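Local coordinates for BAR/IMD domain-containing adapter protein 2-like 2 (Mus musculus, PDB 3OK8), which binds phosphoinositide headgroups, including that of phosphatidylinositol 4,5-bisphosphate, and induces planar or gently curved membrane structures, at residues N26-L40 and F98-T110. Numbering follows the deposited sequence.
Sequences NPALENLVYLGNNYL and FHGDLLQHMEKNT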
loop_
_atom_site.group_PDB
_atom_site.type_symbol
_atom_site.label_atom_id
_atom_site.label_comp_id
_atom_site.label_asym_id
_atom_site.label_seq_id
_atom_site.Cartn_x
_atom_site.Cartn_y
_atom_site.Cartn_z
ATOM N N ASN A 26 23.892 11.761 12.201
ATOM C CA ASN A 26 23.724 10.548 13.003
ATOM C C ASN A 26 22.364 10.433 13.728
ATOM O O ASN A 26 21.712 9.382 13.671
ATOM C CB ASN A 26 24.900 10.346 13.960
ATOM C CG ASN A 26 24.991 8.922 14.479
ATOM O OD1 ASN A 26 24.300 8.546 15.433
ATOM N ND2 ASN A 26 25.844 8.117 13.848
ATOM N N PRO A 27 21.925 11.513 14.397
ATOM C CA PRO A 27 20.600 11.468 15.034
ATOM C C PRO A 27 19.478 11.262 14.018
ATOM O O PRO A 27 18.502 10.561 14.312
ATOM C CB PRO A 27 20.469 12.851 15.688
ATOM C CG PRO A 27 21.886 13.372 15.794
ATOM C CD PRO A 27 22.599 12.808 14.603
ATOM N N ALA A 28 19.607 11.862 12.839
ATOM C CA ALA A 28 18.597 11.706 11.794
ATOM C C ALA A 28 18.433 10.249 11.369
ATOM O O ALA A 28 17.358 9.848 10.921
ATOM C CB ALA A 28 18.911 12.581 10.593
ATOM N N LEU A 29 19.496 9.463 11.512
ATOM C CA LEU A 29 19.447 8.031 11.209
ATOM C C LEU A 29 18.700 7.255 12.281
ATOM O O LEU A 29 18.037 6.262 11.977
ATOM C CB LEU A 29 20.848 7.438 11.045
ATOM C CG LEU A 29 21.614 7.806 9.778
ATOM C CD1 LEU A 29 22.653 6.736 9.490
ATOM C CD2 LEU A 29 20.669 7.976 8.596
ATOM N N GLU A 30 18.831 7.684 13.533
ATOM C CA GLU A 30 18.036 7.082 14.597
ATOM C C GLU A 30 16.564 7.360 14.339
ATOM O O GLU A 30 15.733 6.458 14.399
ATOM C CB GLU A 30 18.450 7.612 15.963
ATOM C CG GLU A 30 19.495 6.750 16.633
ATOM C CD GLU A 30 20.429 7.548 17.516
ATOM O OE1 GLU A 30 20.267 7.489 18.755
ATOM O OE2 GLU A 30 21.320 8.238 16.968
ATOM N N ASN A 31 16.270 8.619 14.037
ATOM C CA ASN A 31 14.943 9.065 13.656
ATOM C C ASN A 31 14.328 8.261 12.519
ATOM O O ASN A 31 13.184 7.812 12.623
ATOM C CB ASN A 31 14.973 10.542 13.273
ATOM C CG ASN A 31 13.588 11.108 13.041
ATOM O OD1 ASN A 31 13.339 11.771 12.033
ATOM N ND2 ASN A 31 12.674 10.848 13.977
ATOM N N LEU A 32 15.068 8.101 11.426
ATOM C CA LEU A 32 14.597 7.268 10.311
ATOM C C LEU A 32 14.327 5.831 10.740
ATOM O O LEU A 32 13.450 5.174 10.179
ATOM C CB LEU A 32 15.575 7.309 9.127
ATOM C CG LEU A 32 15.178 8.124 7.890
ATOM C CD1 LEU A 32 14.203 9.231 8.236
ATOM C CD2 LEU A 32 16.414 8.668 7.177
ATOM N N VAL A 33 15.052 5.331 11.737
ATOM C CA VAL A 33 14.734 3.994 12.243
ATOM C C VAL A 33 13.443 4.018 13.068
ATOM O O VAL A 33 12.689 3.053 13.098
ATOM C CB VAL A 33 15.865 3.377 13.084
ATOM C CG1 VAL A 33 15.328 2.191 13.892
ATOM C CG2 VAL A 33 16.992 2.916 12.184
ATOM N N TYR A 34 13.195 5.130 13.740
ATOM C CA TYR A 34 11.959 5.298 14.480
ATOM C C TYR A 34 10.786 5.393 13.503
ATOM O O TYR A 34 9.860 4.578 13.541
ATOM C CB TYR A 34 12.049 6.555 15.338
ATOM C CG TYR A 34 10.791 6.896 16.095
ATOM C CD1 TYR A 34 10.396 6.143 17.199
ATOM C CD2 TYR A 34 10.009 7.990 15.727
ATOM C CE1 TYR A 34 9.244 6.461 17.907
ATOM C CE2 TYR A 34 8.850 8.316 16.436
ATOM C CZ TYR A 34 8.482 7.547 17.519
ATOM O OH TYR A 34 7.352 7.869 18.220
ATOM N N LEU A 35 10.835 6.391 12.625
ATOM C CA LEU A 35 9.773 6.606 11.661
ATOM C C LEU A 35 9.629 5.387 10.767
ATOM O O LEU A 35 8.526 5.044 10.348
ATOM C CB LEU A 35 10.068 7.847 10.825
ATOM C CG LEU A 35 10.054 9.142 11.624
ATOM C CD1 LEU A 35 10.519 10.309 10.770
ATOM C CD2 LEU A 35 8.650 9.379 12.199
ATOM N N GLY A 36 10.756 4.740 10.478
ATOM C CA GLY A 36 10.767 3.551 9.650
ATOM C C GLY A 36 9.995 2.403 10.285
ATOM O O GLY A 36 9.271 1.676 9.609
ATOM N N ASN A 37 10.135 2.228 11.593
ATOM C CA ASN A 37 9.431 1.134 12.246
ATOM C C ASN A 37 7.905 1.339 12.274
ATOM O O ASN A 37 7.137 0.380 12.120
ATOM C CB ASN A 37 10.030 0.865 13.623
ATOM C CG ASN A 37 11.250 -0.033 13.545
ATOM O OD1 ASN A 37 11.329 -0.901 12.674
ATOM N ND2 ASN A 37 12.204 0.164 14.449
ATOM N N ASN A 38 7.494 2.597 12.442
ATOM C CA ASN A 38 6.101 3.023 12.324
ATOM C C ASN A 38 5.548 2.698 10.946
ATOM O O ASN A 38 4.415 2.237 10.801
ATOM C CB ASN A 38 5.993 4.534 12.513
ATOM C CG ASN A 38 6.093 4.964 13.966
ATOM O OD1 ASN A 38 6.165 4.142 14.888
ATOM N ND2 ASN A 38 6.089 6.271 14.175
ATOM N N TYR A 39 6.357 2.979 9.935
ATOM C CA TYR A 39 6.038 2.657 8.548
ATOM C C TYR A 39 5.742 1.154 8.363
ATOM O O TYR A 39 4.751 0.771 7.735
ATOM C CB TYR A 39 7.221 3.080 7.686
ATOM C CG TYR A 39 6.930 3.338 6.227
ATOM C CD1 TYR A 39 5.750 2.917 5.633
ATOM C CD2 TYR A 39 7.867 3.981 5.431
ATOM C CE1 TYR A 39 5.506 3.156 4.288
ATOM C CE2 TYR A 39 7.637 4.216 4.093
ATOM C CZ TYR A 39 6.461 3.800 3.522
ATOM O OH TYR A 39 6.255 4.053 2.179
ATOM N N LEU A 40 6.602 0.300 8.912
ATOM C CA LEU A 40 6.406 -1.144 8.824
ATOM C C LEU A 40 5.105 -1.560 9.490
ATOM O O LEU A 40 4.334 -2.336 8.928
ATOM C CB LEU A 40 7.550 -1.901 9.499
ATOM C CG LEU A 40 8.872 -1.998 8.752
ATOM C CD1 LEU A 40 9.993 -2.357 9.725
ATOM C CD2 LEU A 40 8.759 -3.018 7.641
ATOM N N PHE A 98 13.022 -3.549 3.046
ATOM C CA PHE A 98 12.968 -2.346 3.866
ATOM C C PHE A 98 13.399 -2.638 5.300
ATOM O O PHE A 98 14.216 -1.922 5.865
ATOM C CB PHE A 98 11.545 -1.792 3.837
ATOM C CG PHE A 98 11.397 -0.432 4.455
ATOM C CD1 PHE A 98 10.213 -0.079 5.069
ATOM C CD2 PHE A 98 12.436 0.490 4.423
ATOM C CE1 PHE A 98 10.051 1.173 5.642
ATOM C CE2 PHE A 98 12.284 1.754 4.988
ATOM C CZ PHE A 98 11.087 2.097 5.601
ATOM N N HIS A 99 12.849 -3.700 5.874
ATOM C CA HIS A 99 13.161 -4.112 7.238
ATOM C C HIS A 99 14.589 -4.641 7.373
ATOM O O HIS A 99 15.430 -4.026 8.037
ATOM C CB HIS A 99 12.165 -5.188 7.704
ATOM C CG HIS A 99 12.581 -5.905 8.953
ATOM N ND1 HIS A 99 12.582 -5.304 10.195
ATOM C CD2 HIS A 99 13.007 -7.175 9.152
ATOM C CE1 HIS A 99 12.992 -6.171 11.104
ATOM N NE2 HIS A 99 13.255 -7.315 10.497
ATOM N N GLY A 100 14.848 -5.784 6.740
ATOM C CA GLY A 100 16.110 -6.494 6.867
ATOM C C GLY A 100 17.351 -5.777 6.330
ATOM O O GLY A 100 18.391 -5.753 6.998
ATOM N N ASP A 101 17.240 -5.196 5.134
ATOM C CA ASP A 101 18.373 -4.582 4.426
ATOM C C ASP A 101 18.660 -3.146 4.840
ATOM O O ASP A 101 19.778 -2.627 4.662
ATOM C CB ASP A 101 18.107 -4.582 2.917
ATOM C CG ASP A 101 18.501 -5.885 2.251
ATOM O OD1 ASP A 101 17.612 -6.550 1.687
ATOM O OD2 ASP A 101 19.700 -6.237 2.283
ATOM N N LEU A 102 17.641 -2.483 5.364
ATOM C CA LEU A 102 17.771 -1.066 5.621
ATOM C C LEU A 102 17.617 -0.757 7.109
ATOM O O LEU A 102 18.553 -0.266 7.739
ATOM C CB LEU A 102 16.763 -0.310 4.759
ATOM C CG LEU A 102 16.876 1.196 4.569
ATOM C CD1 LEU A 102 16.211 1.588 3.275
ATOM C CD2 LEU A 102 16.260 1.942 5.722
ATOM N N LEU A 103 16.455 -1.089 7.672
ATOM C CA LEU A 103 16.124 -0.745 9.050
ATOM C C LEU A 103 16.935 -1.479 10.130
ATOM O O LEU A 103 17.248 -0.890 11.161
ATOM C CB LEU A 103 14.617 -0.906 9.288
ATOM C CG LEU A 103 13.691 0.311 9.137
ATOM C CD1 LEU A 103 14.228 1.358 8.188
ATOM C CD2 LEU A 103 12.275 -0.121 8.705
ATOM N N GLN A 104 17.275 -2.748 9.912
ATOM C CA GLN A 104 18.126 -3.464 10.869
ATOM C C GLN A 104 19.578 -3.010 10.727
ATOM O O GLN A 104 20.395 -3.133 11.651
ATOM C CB GLN A 104 18.048 -4.974 10.660
ATOM C CG GLN A 104 16.761 -5.620 11.132
ATOM C CD GLN A 104 16.742 -7.123 10.868
ATOM O OE1 GLN A 104 15.687 -7.745 10.859
ATOM N NE2 GLN A 104 17.916 -7.707 10.652
ATOM N N HIS A 105 19.898 -2.483 9.554
ATOM C CA HIS A 105 21.254 -2.034 9.288
ATOM C C HIS A 105 21.593 -0.771 10.080
ATOM O O HIS A 105 22.645 -0.689 10.725
ATOM C CB HIS A 105 21.446 -1.795 7.791
ATOM C CG HIS A 105 22.878 -1.806 7.365
ATOM N ND1 HIS A 105 23.590 -0.651 7.124
ATOM C CD2 HIS A 105 23.738 -2.831 7.156
ATOM C CE1 HIS A 105 24.826 -0.965 6.775
ATOM N NE2 HIS A 105 24.941 -2.281 6.787
ATOM N N MET A 106 20.700 0.209 10.031
ATOM C CA MET A 106 20.941 1.480 10.691
ATOM C C MET A 106 21.010 1.351 12.208
ATOM O O MET A 106 21.943 1.857 12.825
ATOM C CB MET A 106 19.897 2.516 10.284
ATOM C CG MET A 106 20.115 3.096 8.895
ATOM S SD MET A 106 18.675 4.048 8.344
ATOM C CE MET A 106 18.971 4.132 6.576
ATOM N N GLU A 107 20.044 0.676 12.824
ATOM C CA GLU A 107 20.082 0.525 14.282
ATOM C C GLU A 107 21.272 -0.323 14.756
ATOM O O GLU A 107 21.739 -0.181 15.886
ATOM C CB GLU A 107 18.747 -0.008 14.821
ATOM C CG GLU A 107 18.171 -1.195 14.051
ATOM C CD GLU A 107 18.729 -2.536 14.521
ATOM O OE1 GLU A 107 19.566 -2.536 15.463
ATOM O OE2 GLU A 107 18.319 -3.585 13.949
ATOM N N LYS A 108 21.769 -1.188 13.879
ATOM C CA LYS A 108 22.866 -2.087 14.222
ATOM C C LYS A 108 24.215 -1.381 14.143
ATOM O O LYS A 108 25.177 -1.770 14.807
ATOM C CB LYS A 108 22.867 -3.295 13.281
ATOM C CG LYS A 108 23.210 -4.608 13.967
ATOM C CD LYS A 108 23.875 -5.614 13.032
ATOM C CE LYS A 108 24.700 -6.615 13.836
ATOM N NZ LYS A 108 23.995 -7.075 15.076
ATOM N N ASN A 109 24.276 -0.333 13.331
ATOM C CA ASN A 109 25.540 0.322 13.028
ATOM C C ASN A 109 25.572 1.804 13.396
ATOM O O ASN A 109 26.649 2.403 13.500
ATOM C CB ASN A 109 25.878 0.133 11.540
ATOM C CG ASN A 109 26.086 -1.321 11.169
ATOM O OD1 ASN A 109 25.249 -1.929 10.504
ATOM N ND2 ASN A 109 27.209 -1.888 11.600
ATOM N N THR A 110 24.401 2.398 13.597
ATOM C CA THR A 110 24.325 3.826 13.924
ATOM C C THR A 110 25.265 4.294 15.049
ATOM O O THR A 110 25.905 5.323 14.901
ATOM C CB THR A 110 22.861 4.300 14.168
ATOM O OG1 THR A 110 22.404 5.014 13.017
ATOM C CG2 THR A 110 22.763 5.222 15.338
#
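Leu-103 fits its CD2 methyl between Gly-36 and Leu-40 near the middle of an I-BAR (IMD) domain, where two long helices of its three-helix bundle cross at 139° between N-to-C directions, with local axes 9.3 Å apart. The evidence for tight packing lies here. Leu-103 CD2 presses on Leu-40 CD1 at 3.4 Å, shorter than usual for two carbons, and lies 3.6 Å from Gly-36 O. The same methyl sits over the centre of one face of the Phe-98 ring. Gly-36, having no side chain, leaves its carbonyl O to face Leu-103 CD2. Phe-98, with CG anti to its backbone N (chi1 -170°), carries its ring edge toward the face of Tyr-39; the centroids are 5.3 Å apart and the planes meet at 75°, an offset edge-to-face pair. Beyond it, Leu-196 of helix 153-217 and Tyr-53 of the second subunit also touch Phe-98, so this end joins bundle core to dimer interface. One turn along, Val-33 CG2 packs at 3.5 Å on Met-106 CB, and Met-106 reaches on to Leu-189 of helix 153-217.

The solvent margin is looser. His-99 and Glu-107 lie along it: Leu-40 CD1 comes no nearer than 4.0 Å to His-99 ND1, and of the exposed Glu-107 side chain CB is the part that nears Val-33 CG1, at 4.2 Å, its carboxylate leading away. Glu-30, likewise exposed, brushes Thr-110 CG2 with OE2. Thr-110 itself is buried, as is Asn-26, and at this end of the contact one polar bond ties the helices: Asn-26 ND2 donates to Thr-110 O at 3.0 Å, nearly straight, with the acceptor lying in the plane of the Asn-26 amide.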